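Local structure of Asp/Glu-specific dipeptidyl-peptidase (5JXF) at residues V269-V274 / Y638-E643; F708-D711 / G715-H718. The protein removes dipeptides from the N-terminus of oligopeptides, acting as a serine peptidase of family S46 that strictly requires an acidic Asp or Glu at P1. One frame throughout, in Å; residues are numbered along the deposited sequence.

Overall arrangement
Both contacts sit well out from the middle of the chain, their own centres about 14 Å apart on the same side of it and away from the annotated sites. Each is largely buried, with an exposed margin: Gln640 in contact 1, Gly715 and Lys717 in contact 2. Their reach along the sequence differs sharply. Contact 1 joins segments more than 360 residues apart through van der Waals contacts of one leucine with a tyrosine ring and a glutamine amide, whereas contact 2 closes a short turn between consecutive helices with backbone hydrogen bonds and a salt bridge. Helix 703-713 serves both, carrying contact 2 and packing Leu707 against Leu271 and Tyr641. The Tyr641 hydroxyl, probably hydrogen-bonded to Asp711, ties one contact to the other.

Contact 1: V269-V274 / Y638-E643; sequences VSLDGV and YGQYGE
Leu271 spreads its two methyls over two neighbouring residues of 638-643. CD2 goes to the ring of Tyr641, meeting it obliquely at CD1 (3.8 Å) with CE1 only slightly farther off. CD1 takes the other side of the fork and rests against the amide end of Gln640, 3.8 Å from OE1, a van der Waals touch at the exposed margin. Leu271 has CG anti to its carbonyl carbon (chi1 -73°), which carries both methyls across to the other segment. Gln640 starts from the crowded position between N and C (chi1 65°) and then runs extended; its CG lies 3.7 Å above one face of the Tyr641 ring, toward the rim, and the amide reaches on to the leucine. A short 3-10 turn sets these two residues side by side, with Tyr641 N hydrogen-bonded to Tyr638 O at 3.1 Å. Leu271 follows strand 269-270, which pairs in parallel with the C-terminal strand 725-726 and precedes in sequence strand 279-284, a member of the eight-stranded antiparallel sheet. An ST turn bends the chain out of strand 269-270: Asp272 N donates to Ser270 OG at 3.1 Å, nearly straight (163°). Farther out, Leu707 of helix 703-713 packs on both Leu271 and Tyr641, Leu725 on both Leu271 and Gln640, and the Tyr641 hydroxyl is probably hydrogen-bonded to Asp711.

Contact 2: F708-D711 / G715-H718; sequences FIVD and GAKH
The C-terminal end of helix 703-713, where Gly715 leaves helical geometry with positive phi (78°) and the chain turns into helix 717-721, is closed by two backbone bonds. Ala716 N reaches back six residues to Val710 O at 2.8 Å, and Gly715 N donates to Asp711 O at 2.9 Å. Beside the first bond, Val710 CG1 packs 3.8 Å from Ala716 CB, and Trp123 of strand 122-123 touches both side chains. Across the turn Lys717 folds back over Asp711, kinking at its second and fourth torsions, bringing NZ to the syn side of OD2, 32° out of the carboxylate plane. The modelled NZ to OD2 separation of 2.5 Å is shorter than usual for such a salt bridge, and its exact value is doubtful. CG lies anti to the Asp711 backbone N (chi1 -174°), which swings the carboxylate round to the lysine; the Tyr641 hydroxyl is the probable second partner of OD2. Putting an asparagine at Asp711 would probably leave the Lys717 ammonium without its countercharge and weaken the hold on its folded chain. A cation and a hydroxyl both gathered at OD2 may favour the ionised form of this buried carboxylate, though both modelled separations are short enough to be doubtful.

Contact 1: V269-V274 / Y638-E643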
loop_
_atom_site.group_PDB
_atom_site.type_symbol
_atom_site.label_atom_id
_atom_site.label_comp_id
_atom_site.label_asym_id
_atom_site.label_seq_id
_atom_site.Cartn_x
_atom_site.Cartn_y
_atom_site.Cartn_z
ATOM N N VAL A 269 13.523 31.299 -9.960
ATOM C CA VAL A 269 13.123 29.906 -10.002
ATOM C C VAL A 269 14.181 29.083 -10.723
ATOM O O VAL A 269 14.499 29.352 -11.877
ATOM C CB VAL A 269 11.768 29.719 -10.725
ATOM C CG1 VAL A 269 11.417 28.252 -10.788
ATOM C CG2 VAL A 269 10.670 30.513 -10.023
ATOM N N SER A 270 14.723 28.088 -10.033
ATOM C CA SER A 270 15.747 27.216 -10.604
ATOM C C SER A 270 15.211 26.213 -11.642
ATOM O O SER A 270 14.102 25.710 -11.497
ATOM C CB SER A 270 16.446 26.448 -9.489
ATOM O OG SER A 270 17.318 25.476 -10.036
ATOM N N LEU A 271 15.999 25.935 -12.683
ATOM C CA LEU A 271 15.659 24.902 -13.682
ATOM C C LEU A 271 16.626 23.727 -13.630
ATOM O O LEU A 271 16.569 22.854 -14.476
ATOM C CB LEU A 271 15.673 25.470 -15.105
ATOM C CG LEU A 271 14.582 26.405 -15.614
ATOM C CD1 LEU A 271 15.051 27.129 -16.872
ATOM C CD2 LEU A 271 13.324 25.647 -15.892
ATOM N N ASP A 272 17.519 23.727 -12.644
ATOM C CA ASP A 272 18.582 22.739 -12.538
ATOM C C ASP A 272 18.214 21.637 -11.565
ATOM O O ASP A 272 19.040 20.783 -11.261
ATOM C CB ASP A 272 19.897 23.392 -12.093
ATOM C CG ASP A 272 20.550 24.212 -13.202
ATOM O OD1 ASP A 272 19.933 24.353 -14.289
ATOM O OD2 ASP A 272 21.677 24.722 -12.982
ATOM N N GLY A 273 16.988 21.698 -11.048
ATOM C CA GLY A 273 16.440 20.650 -10.205
ATOM C C GLY A 273 17.107 20.353 -8.875
ATOM O O GLY A 273 17.962 21.106 -8.396
ATOM N N VAL A 274 16.692 19.236 -8.277
ATOM C CA VAL A 274 17.185 18.811 -6.974
ATOM C C VAL A 274 17.754 17.401 -7.009
ATOM O O VAL A 274 17.185 16.512 -7.643
ATOM C CB VAL A 274 16.079 18.832 -5.915
ATOM C CG1 VAL A 274 15.636 20.301 -5.593
ATOM C CG2 VAL A 274 14.895 18.027 -6.400
ATOM N N TYR A 638 8.804 17.611 -22.798
ATOM C CA TYR A 638 9.102 18.174 -21.485
ATOM C C TYR A 638 9.826 19.503 -21.600
ATOM O O TYR A 638 9.833 20.295 -20.651
ATOM C CB TYR A 638 9.941 17.192 -20.658
ATOM C CG TYR A 638 9.219 15.899 -20.343
ATOM C CD1 TYR A 638 7.831 15.869 -20.253
ATOM C CD2 TYR A 638 9.917 14.711 -20.157
ATOM C CE1 TYR A 638 7.164 14.708 -19.973
ATOM C CE2 TYR A 638 9.249 13.533 -19.868
ATOM C CZ TYR A 638 7.873 13.537 -19.787
ATOM O OH TYR A 638 7.179 12.400 -19.504
ATOM N N GLY A 639 10.427 19.734 -22.764
ATOM C CA GLY A 639 11.230 20.917 -23.006
ATOM C C GLY A 639 12.308 21.108 -21.958
ATOM O O GLY A 639 12.873 20.136 -21.440
ATOM N N GLN A 640 12.559 22.366 -21.608
ATOM C CA GLN A 640 13.616 22.698 -20.657
ATOM C C GLN A 640 13.282 22.272 -19.237
ATOM O O GLN A 640 14.066 22.512 -18.322
ATOM C CB GLN A 640 13.898 24.195 -20.660
ATOM C CG GLN A 640 12.741 25.051 -20.161
ATOM C CD GLN A 640 13.078 26.526 -20.226
ATOM O OE1 GLN A 640 14.202 26.895 -20.571
ATOM N NE2 GLN A 640 12.102 27.383 -19.903
ATOM N N TYR A 641 12.125 21.649 -19.045
ATOM C CA TYR A 641 11.747 21.200 -17.710
ATOM C C TYR A 641 12.094 19.736 -17.466
ATOM O O TYR A 641 11.956 19.240 -16.353
ATOM C CB TYR A 641 10.258 21.415 -17.491
ATOM C CG TYR A 641 9.818 22.759 -17.959
ATOM C CD1 TYR A 641 10.285 23.913 -17.342
ATOM C CD2 TYR A 641 8.963 22.880 -19.037
ATOM C CE1 TYR A 641 9.891 25.160 -17.789
ATOM C CE2 TYR A 641 8.568 24.110 -19.490
ATOM C CZ TYR A 641 9.031 25.250 -18.858
ATOM O OH TYR A 641 8.623 26.475 -19.318
ATOM N N GLY A 642 12.535 19.045 -18.510
ATOM C CA GLY A 642 12.871 17.640 -18.389
ATOM C C GLY A 642 14.295 17.361 -17.947
ATOM O O GLY A 642 15.162 18.217 -17.998
ATOM N N GLU A 643 14.527 16.126 -17.517
ATOM C CA GLU A 643 15.821 15.706 -16.999
ATOM C C GLU A 643 16.154 14.335 -17.572
ATOM O O GLU A 643 15.689 13.325 -17.041
ATOM C CB GLU A 643 15.782 15.653 -15.467
ATOM C CG GLU A 643 17.078 15.212 -14.805
ATOM C CD GLU A 643 16.974 15.207 -13.288
ATOM O OE1 GLU A 643 16.348 14.272 -12.735
ATOM O OE2 GLU A 643 17.496 16.157 -12.650
#

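Contact 2: F708-D711 / G715-H718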
loop_
_atom_site.group_PDB
_atom_site.type_symbol
_atom_site.label_atom_id
_atom_site.label_comp_id
_atom_site.label_asym_id
_atom_site.label_seq_id
_atom_site.Cartn_x
_atom_site.Cartn_y
_atom_site.Cartn_z
ATOM N N PHE A 708 6.325 23.327 -16.006
ATOM C CA PHE A 708 5.791 22.429 -17.034
ATOM C C PHE A 708 4.262 22.529 -17.143
ATOM O O PHE A 708 3.710 22.608 -18.238
ATOM C CB PHE A 708 6.192 20.973 -16.745
ATOM C CG PHE A 708 5.584 19.975 -17.689
ATOM C CD1 PHE A 708 6.178 19.704 -18.921
ATOM C CD2 PHE A 708 4.427 19.297 -17.349
ATOM C CE1 PHE A 708 5.617 18.778 -19.796
ATOM C CE2 PHE A 708 3.868 18.360 -18.216
ATOM C CZ PHE A 708 4.461 18.103 -19.447
ATOM N N ILE A 709 3.577 22.534 -16.008
ATOM C CA ILE A 709 2.128 22.555 -16.058
ATOM C C ILE A 709 1.639 23.934 -16.539
ATOM O O ILE A 709 0.760 24.022 -17.396
ATOM C CB ILE A 709 1.534 22.212 -14.699
ATOM C CG1 ILE A 709 1.802 20.742 -14.379
ATOM C CG2 ILE A 709 0.039 22.491 -14.683
ATOM C CD1 ILE A 709 0.970 19.786 -15.238
ATOM N N VAL A 710 2.226 25.001 -16.005
ATOM C CA VAL A 710 1.912 26.352 -16.463
ATOM C C VAL A 710 2.118 26.487 -17.979
ATOM O O VAL A 710 1.308 27.086 -18.714
ATOM C CB VAL A 710 2.792 27.395 -15.736
ATOM C CG1 VAL A 710 2.561 28.772 -16.322
ATOM C CG2 VAL A 710 2.523 27.356 -14.234
ATOM N N ASP A 711 3.208 25.893 -18.440
ATOM C CA ASP A 711 3.681 26.100 -19.791
ATOM C C ASP A 711 3.112 25.088 -20.793
ATOM O O ASP A 711 2.297 25.447 -21.648
ATOM C CB ASP A 711 5.209 26.040 -19.788
ATOM C CG ASP A 711 5.814 26.381 -21.114
ATOM O OD1 ASP A 711 5.081 26.438 -22.121
ATOM O OD2 ASP A 711 7.044 26.595 -21.145
ATOM N N GLY A 715 -0.428 26.421 -21.493
ATOM C CA GLY A 715 -0.045 27.347 -22.543
ATOM C C GLY A 715 0.075 28.750 -21.995
ATOM O O GLY A 715 -0.090 29.731 -22.728
ATOM N N ALA A 716 0.369 28.846 -20.700
ATOM C CA ALA A 716 0.456 30.141 -20.028
ATOM C C ALA A 716 1.894 30.606 -19.910
ATOM O O ALA A 716 2.299 31.095 -18.860
ATOM C CB ALA A 716 -0.184 30.072 -18.639
ATOM N N LYS A 717 2.656 30.438 -20.986
ATOM C CA LYS A 717 4.051 30.877 -21.054
ATOM C C LYS A 717 4.261 32.336 -20.608
ATOM O O LYS A 717 5.327 32.683 -20.096
ATOM C CB LYS A 717 4.584 30.705 -22.482
ATOM C CG LYS A 717 6.108 30.705 -22.599
ATOM C CD LYS A 717 6.656 29.278 -22.659
ATOM C CE LYS A 717 8.180 29.236 -22.750
ATOM N NZ LYS A 717 8.776 28.378 -21.689
ATOM N N HIS A 718 3.252 33.182 -20.803
ATOM C CA HIS A 718 3.384 34.605 -20.476
ATOM C C HIS A 718 3.638 34.800 -18.977
ATOM O O HIS A 718 4.361 35.708 -18.587
ATOM C CB HIS A 718 2.144 35.394 -20.912
ATOM C CG HIS A 718 0.885 34.975 -20.221
ATOM N ND1 HIS A 718 0.261 33.772 -20.473
ATOM C CD2 HIS A 718 0.137 35.596 -19.275
ATOM C CE1 HIS A 718 -0.819 33.671 -19.717
ATOM N NE2 HIS A 718 -0.917 34.764 -18.980
#